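Glycoside hydrolase family 81 (Clostridium thermocellum, PDB 6FOP) probably hydrolyses beta-1,3-glucans such as laminarin as a family 81 endo-beta-1,3-glucanase of the cellulosome, here in a mutant form. Local coordinates at residues 60-65 and 125-130; 670-675 and 687-692. One frame throughout, in Å; residues are numbered along the deposited sequence.

Contact 1: residues 60-65 and 125-130; sequences FKFKAE and ATLMKG
L127 meets F60 and F62 with its two methyl groups: CD2 sits on F60, while CD1 lies between the two rings. One part of the contact is a CH-pi interaction. L127 CD2 lies over one face of the F60 ring, 3.6 Å from the ring centroid and 5° off the ring normal. Its distances to the ring carbons are therefore nearly even, with 3.8 Å to F60 CD1. The two side chains run antiparallel alongside each other, and L127 CB comes near F60 CE2, at 3.9 Å. The rest is apolar packing. L127 CD1 reaches F62 CE1 at 3.7 Å and meets that ring obliquely. The same methyl is 3.8 Å from F60 CD2. Chi1 (-44°) sets L127 CG beside the backbone N, and with chi2 at 179° both methyls end against the rings. No hydrogen bond crosses between the segments, and the CA atoms of F60 and L127 are 8.1 Å apart. Strands 59-63 and 121-128 belong to two antiparallel sheets packed face to face, as in a beta-sandwich, and the three side chains form part of the apolar layer between them. F60 also packs on V69 and A134, F62 on I67, A114 and M116, and L127 on V112.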
ATOM      1  N   PHE A  60       8.810  -1.892 -18.084  1.00 14.14           N
ATOM      2  CA  PHE A  60       8.456  -2.705 -19.254  1.00 13.61           C
ATOM      3  C   PHE A  60       7.186  -2.210 -19.906  1.00 15.05           C
ATOM      4  O   PHE A  60       6.386  -1.509 -19.276  1.00 15.71           O
ATOM      5  CB  PHE A  60       8.238  -4.182 -18.844  1.00 14.64           C
ATOM      6  CG  PHE A  60       9.366  -4.770 -18.054  1.00 13.67           C
ATOM      7  CD1 PHE A  60      10.469  -5.316 -18.702  1.00 14.63           C
ATOM      8  CD2 PHE A  60       9.333  -4.781 -16.647  1.00 14.69           C
ATOM      9  CE1 PHE A  60      11.521  -5.830 -17.972  1.00 14.65           C
ATOM     10  CE2 PHE A  60      10.387  -5.291 -15.922  1.00 14.76           C
ATOM     11  CZ  PHE A  60      11.481  -5.848 -16.594  1.00 15.14           C
ATOM     12  N   LYS A  61       6.952  -2.606 -21.145  1.00 15.14           N
ATOM     13  CA  LYS A  61       5.636  -2.420 -21.732  1.00 16.06           C
ATOM     14  C   LYS A  61       5.417  -3.452 -22.804  1.00 15.91           C
ATOM     15  O   LYS A  61       6.264  -3.622 -23.689  1.00 16.86           O
ATOM     16  CB  LYS A  61       5.469  -1.013 -22.315  1.00 17.26           C
ATOM     17  CG  LYS A  61       4.012  -0.727 -22.708  1.00 18.54           C
ATOM     18  CD  LYS A  61       3.792   0.656 -23.296  1.00 20.75           C
ATOM     19  CE  LYS A  61       4.294   0.727 -24.715  1.00 24.27           C
ATOM     20  NZ  LYS A  61       4.084   2.096 -25.264  1.00 27.65           N
ATOM     21  N   PHE A  62       4.281  -4.138 -22.752  1.00 16.98           N
ATOM     22  CA  PHE A  62       3.923  -5.113 -23.796  1.00 17.39           C
ATOM     23  C   PHE A  62       3.298  -4.372 -24.969  1.00 18.59           C
ATOM     24  O   PHE A  62       2.605  -3.379 -24.785  1.00 18.26           O
ATOM     25  CB  PHE A  62       2.952  -6.163 -23.243  1.00 17.28           C
ATOM     26  CG  PHE A  62       3.586  -7.072 -22.221  1.00 16.76           C
ATOM     27  CD1 PHE A  62       3.647  -6.700 -20.881  1.00 18.13           C
ATOM     28  CD2 PHE A  62       4.132  -8.305 -22.603  1.00 16.93           C
ATOM     29  CE1 PHE A  62       4.252  -7.516 -19.953  1.00 17.87           C
ATOM     30  CE2 PHE A  62       4.747  -9.117 -21.663  1.00 18.17           C
ATOM     31  CZ  PHE A  62       4.787  -8.728 -20.334  1.00 18.49           C
ATOM     32  N   LYS A  63       3.607  -4.839 -26.177  1.00 18.33           N
ATOM     33  CA  LYS A  63       3.056  -4.311 -27.436  1.00 18.40           C
ATOM     34  C   LYS A  63       3.071  -5.425 -28.465  1.00 19.44           C
ATOM     35  O   LYS A  63       3.570  -6.507 -28.188  1.00 19.33           O
ATOM     36  CB  LYS A  63       3.829  -3.074 -27.909  1.00 18.21           C
ATOM     37  CG  LYS A  63       5.303  -3.319 -28.175  1.00 20.60           C
ATOM     38  CD  LYS A  63       6.014  -2.041 -28.562  1.00 20.28           C
ATOM     39  CE  LYS A  63       7.469  -2.297 -28.941  1.00 20.85           C
ATOM     40  NZ  LYS A  63       8.187  -1.013 -29.164  1.00 20.12           N
ATOM     41  N   ALA A  64       2.481  -5.177 -29.634  1.00 20.27           N
ATOM     42  CA  ALA A  64       2.385  -6.226 -30.640  1.00 21.04           C
ATOM     43  C   ALA A  64       3.729  -6.922 -30.948  1.00 20.55           C
ATOM     44  O   ALA A  64       3.766  -8.145 -31.091  1.00 21.87           O
ATOM     45  CB  ALA A  64       1.720  -5.684 -31.901  1.00 22.62           C
ATOM     46  N   GLU A  65       4.820  -6.162 -31.011  1.00 21.34           N
ATOM     47  CA  GLU A  65       6.146  -6.702 -31.365  1.00 22.59           C
ATOM     48  C   GLU A  65       6.740  -7.569 -30.247  1.00 21.30           C
ATOM     49  O   GLU A  65       7.519  -8.485 -30.502  1.00 22.31           O
ATOM     50  CB  GLU A  65       7.123  -5.541 -31.672  1.00 23.53           C
ATOM     51  CG  GLU A  65       8.547  -5.987 -32.014  1.00 25.84           C
ATOM     52  CD  GLU A  65       9.522  -4.854 -32.204  1.00 27.13           C
ATOM     53  OE1 GLU A  65       9.147  -3.671 -32.021  1.00 28.17           O
ATOM     54  OE2 GLU A  65      10.691  -5.158 -32.518  1.00 29.11           O
ATOM     55  N   ALA A 125       7.542 -14.052 -20.398  1.00 15.41           N
ATOM     56  CA  ALA A 125       8.396 -13.093 -19.695  1.00 15.32           C
ATOM     57  C   ALA A 125       8.095 -13.088 -18.202  1.00 15.27           C
ATOM     58  O   ALA A 125       6.914 -13.062 -17.811  1.00 16.54           O
ATOM     59  CB  ALA A 125       8.175 -11.713 -20.264  1.00 16.71           C
ATOM     60  N   THR A 126       9.148 -13.142 -17.393  1.00 13.32           N
ATOM     61  CA  THR A 126       9.038 -12.943 -15.951  1.00 13.85           C
ATOM     62  C   THR A 126       9.632 -11.569 -15.630  1.00 13.43           C
ATOM     63  O   THR A 126      10.827 -11.324 -15.877  1.00 14.35           O
ATOM     64  CB  THR A 126       9.797 -14.018 -15.167  1.00 15.77           C
ATOM     65  OG1 THR A 126       9.259 -15.296 -15.500  1.00 15.96           O
ATOM     66  CG2 THR A 126       9.703 -13.825 -13.656  1.00 15.48           C
ATOM     67  N   LEU A 127       8.766 -10.716 -15.078  1.00 13.61           N
ATOM     68  CA  LEU A 127       9.079  -9.341 -14.668  1.00 13.58           C
ATOM     69  C   LEU A 127       9.007  -9.306 -13.139  1.00 13.58           C
ATOM     70  O   LEU A 127       8.064  -9.859 -12.558  1.00 14.09           O
ATOM     71  CB  LEU A 127       8.095  -8.367 -15.262  1.00 15.50           C
ATOM     72  CG  LEU A 127       7.751  -8.578 -16.733  1.00 16.02           C
ATOM     73  CD1 LEU A 127       6.731  -7.532 -17.169  1.00 17.36           C
ATOM     74  CD2 LEU A 127       8.978  -8.600 -17.639  1.00 16.76           C
ATOM     75  N   MET A 128      10.024  -8.717 -12.507  1.00 13.76           N
ATOM     76  CA  MET A 128      10.115  -8.777 -11.052  1.00 13.65           C
ATOM     77  C   MET A 128      10.465  -7.432 -10.445  1.00 13.35           C
ATOM     78  O   MET A 128      11.444  -6.777 -10.843  1.00 14.27           O
ATOM     79  CB  MET A 128      11.130  -9.831 -10.644  1.00 15.27           C
ATOM     80  CG  MET A 128      11.423  -9.895  -9.157  1.00 15.93           C
ATOM     81  SD  MET A 128      12.395 -11.359  -8.879  1.00 18.04           S
ATOM     82  CE  MET A 128      13.039 -11.042  -7.269  1.00 18.59           C
ATOM     83  N   LYS A 129       9.662  -7.050  -9.459  1.00 13.04           N
ATOM     84  CA  LYS A 129       9.902  -5.860  -8.657  1.00 12.88           C
ATOM     85  C   LYS A 129      11.026  -6.229  -7.698  1.00 12.98           C
ATOM     86  O   LYS A 129      10.942  -7.251  -7.009  1.00 14.01           O
ATOM     87  CB  LYS A 129       8.651  -5.482  -7.903  1.00 13.34           C
ATOM     88  CG  LYS A 129       8.819  -4.339  -6.917  1.00 13.00           C
ATOM     89  CD  LYS A 129       7.479  -3.762  -6.464  1.00 13.78           C
ATOM     90  CE  LYS A 129       6.724  -3.056  -7.556  1.00 12.96           C
ATOM     91  NZ  LYS A 129       7.429  -1.870  -8.142  1.00 12.95           N
ATOM     92  N   GLY A 130      12.066  -5.418  -7.641  1.00 12.74           N
ATOM     93  CA  GLY A 130      13.219  -5.736  -6.837  1.00 12.86           C
ATOM     94  C   GLY A 130      14.235  -6.660  -7.499  1.00 13.15           C
ATOM     95  O   GLY A 130      15.086  -7.229  -6.802  1.00 14.78           O
TER

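Contact 2: residues 670-675 and 687-692; sequences TPLYSV and YNASSS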
ATOM      1  N   THR A 670       2.351  -5.236  24.419  1.00 14.84           N
ATOM      2  CA  THR A 670       0.915  -5.357  24.185  1.00 15.22           C
ATOM      3  C   THR A 670       0.575  -4.675  22.858  1.00 15.09           C
ATOM      4  O   THR A 670       1.322  -3.811  22.426  1.00 15.12           O
ATOM      5  CB  THR A 670       0.123  -4.762  25.389  1.00 15.71           C
ATOM      6  OG1 THR A 670      -1.173  -5.331  25.457  1.00 16.67           O
ATOM      7  CG2 THR A 670       0.052  -3.251  25.312  1.00 16.10           C
ATOM      8  N   PRO A 671      -0.569  -5.036  22.223  1.00 15.03           N
ATOM      9  CA  PRO A 671      -0.807  -4.439  20.894  1.00 15.95           C
ATOM     10  C   PRO A 671      -1.424  -3.045  20.930  1.00 14.37           C
ATOM     11  O   PRO A 671      -1.203  -2.283  20.004  1.00 14.79           O
ATOM     12  CB  PRO A 671      -1.767  -5.405  20.205  1.00 17.09           C
ATOM     13  CG  PRO A 671      -2.115  -6.448  21.191  1.00 21.76           C
ATOM     14  CD  PRO A 671      -1.308  -6.290  22.434  1.00 16.76           C
ATOM     15  N   LEU A 672      -2.200  -2.703  21.967  1.00 14.27           N
ATOM     16  CA  LEU A 672      -2.952  -1.442  21.977  1.00 14.33           C
ATOM     17  C   LEU A 672      -2.396  -0.564  23.094  1.00 14.34           C
ATOM     18  O   LEU A 672      -2.721  -0.729  24.266  1.00 15.05           O
ATOM     19  CB  LEU A 672      -4.440  -1.697  22.128  1.00 15.30           C
ATOM     20  CG  LEU A 672      -5.074  -2.675  21.126  1.00 14.97           C
ATOM     21  CD1 LEU A 672      -6.569  -2.834  21.433  1.00 16.03           C
ATOM     22  CD2 LEU A 672      -4.843  -2.244  19.702  1.00 15.85           C
ATOM     23  N   TYR A 673      -1.530   0.358  22.713  1.00 14.01           N
ATOM     24  CA  TYR A 673      -0.918   1.296  23.633  1.00 14.25           C
ATOM     25  C   TYR A 673      -0.445   2.521  22.868  1.00 13.63           C
ATOM     26  O   TYR A 673      -0.366   2.501  21.640  1.00 14.25           O
ATOM     27  CB  TYR A 673       0.257   0.679  24.389  1.00 13.90           C
ATOM     28  CG  TYR A 673       1.489   0.407  23.537  1.00 15.05           C
ATOM     29  CD1 TYR A 673       1.600  -0.762  22.781  1.00 14.72           C
ATOM     30  CD2 TYR A 673       2.553   1.291  23.541  1.00 15.24           C
ATOM     31  CE1 TYR A 673       2.746  -1.011  22.019  1.00 15.87           C
ATOM     32  CE2 TYR A 673       3.694   1.059  22.803  1.00 15.55           C
ATOM     33  CZ  TYR A 673       3.804  -0.102  22.062  1.00 14.48           C
ATOM     34  OH  TYR A 673       4.979  -0.306  21.373  1.00 17.07           O
ATOM     35  N   SER A 674      -0.133   3.573  23.612  1.00 13.66           N
ATOM     36  CA  SER A 674       0.676   4.693  23.105  1.00 14.25           C
ATOM     37  C   SER A 674       1.328   5.406  24.282  1.00 15.20           C
ATOM     38  O   SER A 674       0.778   5.412  25.409  1.00 15.88           O
ATOM     39  CB  SER A 674      -0.111   5.677  22.226  1.00 15.58           C
ATOM     40  OG  SER A 674      -0.461   5.101  20.977  1.00 17.77           O
ATOM     41  N   VAL A 675       2.467   6.023  24.019  1.00 14.14           N
ATOM     42  CA  VAL A 675       3.195   6.796  25.009  1.00 15.11           C
ATOM     43  C   VAL A 675       3.319   8.220  24.523  1.00 14.27           C
ATOM     44  O   VAL A 675       3.589   8.472  23.342  1.00 15.88           O
ATOM     45  CB  VAL A 675       4.597   6.222  25.285  1.00 16.26           C
ATOM     46  CG1 VAL A 675       5.298   6.977  26.416  1.00 18.02           C
ATOM     47  CG2 VAL A 675       4.490   4.728  25.621  1.00 16.84           C
ATOM     48  N   TYR A 687      -4.976   0.056  26.096  1.00 14.63           N
ATOM     49  CA  TYR A 687      -6.303  -0.508  26.027  1.00 16.50           C
ATOM     50  C   TYR A 687      -6.183  -2.020  26.092  1.00 14.78           C
ATOM     51  O   TYR A 687      -5.428  -2.631  25.320  1.00 15.77           O
ATOM     52  CB  TYR A 687      -7.093  -0.091  24.775  1.00 15.91           C
ATOM     53  CG  TYR A 687      -8.528  -0.554  24.915  1.00 16.55           C
ATOM     54  CD1 TYR A 687      -9.408   0.124  25.748  1.00 17.62           C
ATOM     55  CD2 TYR A 687      -8.984  -1.722  24.340  1.00 15.94           C
ATOM     56  CE1 TYR A 687     -10.687  -0.330  25.963  1.00 19.08           C
ATOM     57  CE2 TYR A 687     -10.282  -2.179  24.557  1.00 17.69           C
ATOM     58  CZ  TYR A 687     -11.133  -1.469  25.369  1.00 18.96           C
ATOM     59  OH  TYR A 687     -12.417  -1.909  25.607  1.00 22.34           O
ATOM     60  N   ASN A 688      -6.910  -2.638  27.012  1.00 15.58           N
ATOM     61  CA  ASN A 688      -7.002  -4.093  27.110  1.00 16.19           C
ATOM     62  C   ASN A 688      -8.323  -4.542  26.536  1.00 16.79           C
ATOM     63  O   ASN A 688      -9.361  -4.378  27.178  1.00 17.89           O
ATOM     64  CB  ASN A 688      -6.862  -4.513  28.578  1.00 17.30           C
ATOM     65  CG  ASN A 688      -6.942  -6.009  28.792  1.00 18.71           C
ATOM     66  OD1 ASN A 688      -7.100  -6.808  27.850  1.00 20.31           O
ATOM     67  ND2 ASN A 688      -6.825  -6.403  30.057  1.00 20.03           N
ATOM     68  N   ALA A 689      -8.280  -5.138  25.350  1.00 17.25           N
ATOM     69  CA  ALA A 689      -9.470  -5.630  24.675  1.00 17.49           C
ATOM     70  C   ALA A 689      -9.814  -7.076  25.057  1.00 18.74           C
ATOM     71  O   ALA A 689     -10.767  -7.630  24.530  1.00 21.20           O
ATOM     72  CB  ALA A 689      -9.296  -5.524  23.174  1.00 19.22           C
ATOM     73  N   SER A 690      -9.033  -7.687  25.932  1.00 19.73           N
ATOM     74  CA  SER A 690      -9.264  -9.090  26.322  1.00 21.66           C
ATOM     75  C   SER A 690     -10.153  -9.167  27.549  1.00 22.13           C
ATOM     76  O   SER A 690     -10.405  -8.156  28.213  1.00 21.92           O
ATOM     77  CB  SER A 690      -7.937  -9.795  26.588  1.00 22.89           C
ATOM     78  OG  SER A 690      -7.442  -9.526  27.880  1.00 23.34           O
ATOM     79  N   SER A 691     -10.576 -10.385  27.877  1.00 24.04           N
ATOM     80  CA  SER A 691     -11.419 -10.632  29.036  1.00 25.20           C
ATOM     81  C   SER A 691     -10.647 -10.941  30.316  1.00 25.95           C
ATOM     82  O   SER A 691     -11.270 -11.241  31.337  1.00 30.08           O
ATOM     83  CB  SER A 691     -12.397 -11.764  28.730  1.00 27.62           C
ATOM     84  OG  SER A 691     -13.320 -11.318  27.755  1.00 30.51           O
ATOM     85  N   SER A 692      -9.319 -10.868  30.270  1.00 26.66           N
ATOM     86  CA  SER A 692      -8.462 -11.056  31.458  1.00 28.83           C
ATOM     87  C   SER A 692      -7.655  -9.791  31.706  1.00 25.73           C
ATOM     88  O   SER A 692      -7.266  -9.095  30.754  1.00 24.83           O
ATOM     89  CB  SER A 692      -7.469 -12.201  31.227  1.00 31.67           C
ATOM     90  OG  SER A 692      -8.122 -13.399  30.870  1.00 38.05           O
TER
HETATM   91  O   HOH W   1      -3.351  -4.173  24.246  1.00 15.64           O
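L672 and Y687 are joined by a backbone bond and by their side chains. Y687 N donates to L672 O at 3.0 Å, with an N-H...O angle of 164°. The two side chains run alongside each other in the same direction. Y687 CG is anti to the backbone N (chi1 -171°), which turns the ring along L672. L672 CD1 meets the edge of the Y687 ring near its plane, 3.9 Å from Y687 CD2. The same methyl is 4.2 Å from A689 CB. A water also bridges the segments. It accepts from L672 N at 2.9 Å, donates to Y687 O at 2.8 Å, and is hydrogen-bonded to T670 OG1. Farther out, N688 shapes the chain after the strand. Its OD1 accepts from S690 N, which makes an Asx turn, and from S690 OG on an in-plane lone pair. N688 ND2 donates to S692 O at 2.8 Å, with the acceptor close to the amide plane. L672 and A689 both pack on E509 of helix 494-511, and Y687 and A689 on L432 of helix 416-433. This is the open end of a beta hairpin, strands 673-678 and 681-688, in a small antiparallel sheet packed against helices.

Both contacts are largely buried, but they lie on opposite sides of the chain's centre, with their own centres about 46 Å apart. They share no strand or sheet. Contact 1 joins two separate sheets of the N-terminal beta region, and its segments are 60 residues apart in the chain. Contact 2 is local and joins the two strands of one hairpin near the C-terminus. Their chemistry follows from this. Between sheets, side chains alone bridge the gap, and the contact is apolar. Within a sheet, the backbones pair directly, and a water extends the polar link. Each contact turns on one leucine against aromatic side chains: two in contact 1, one in contact 2.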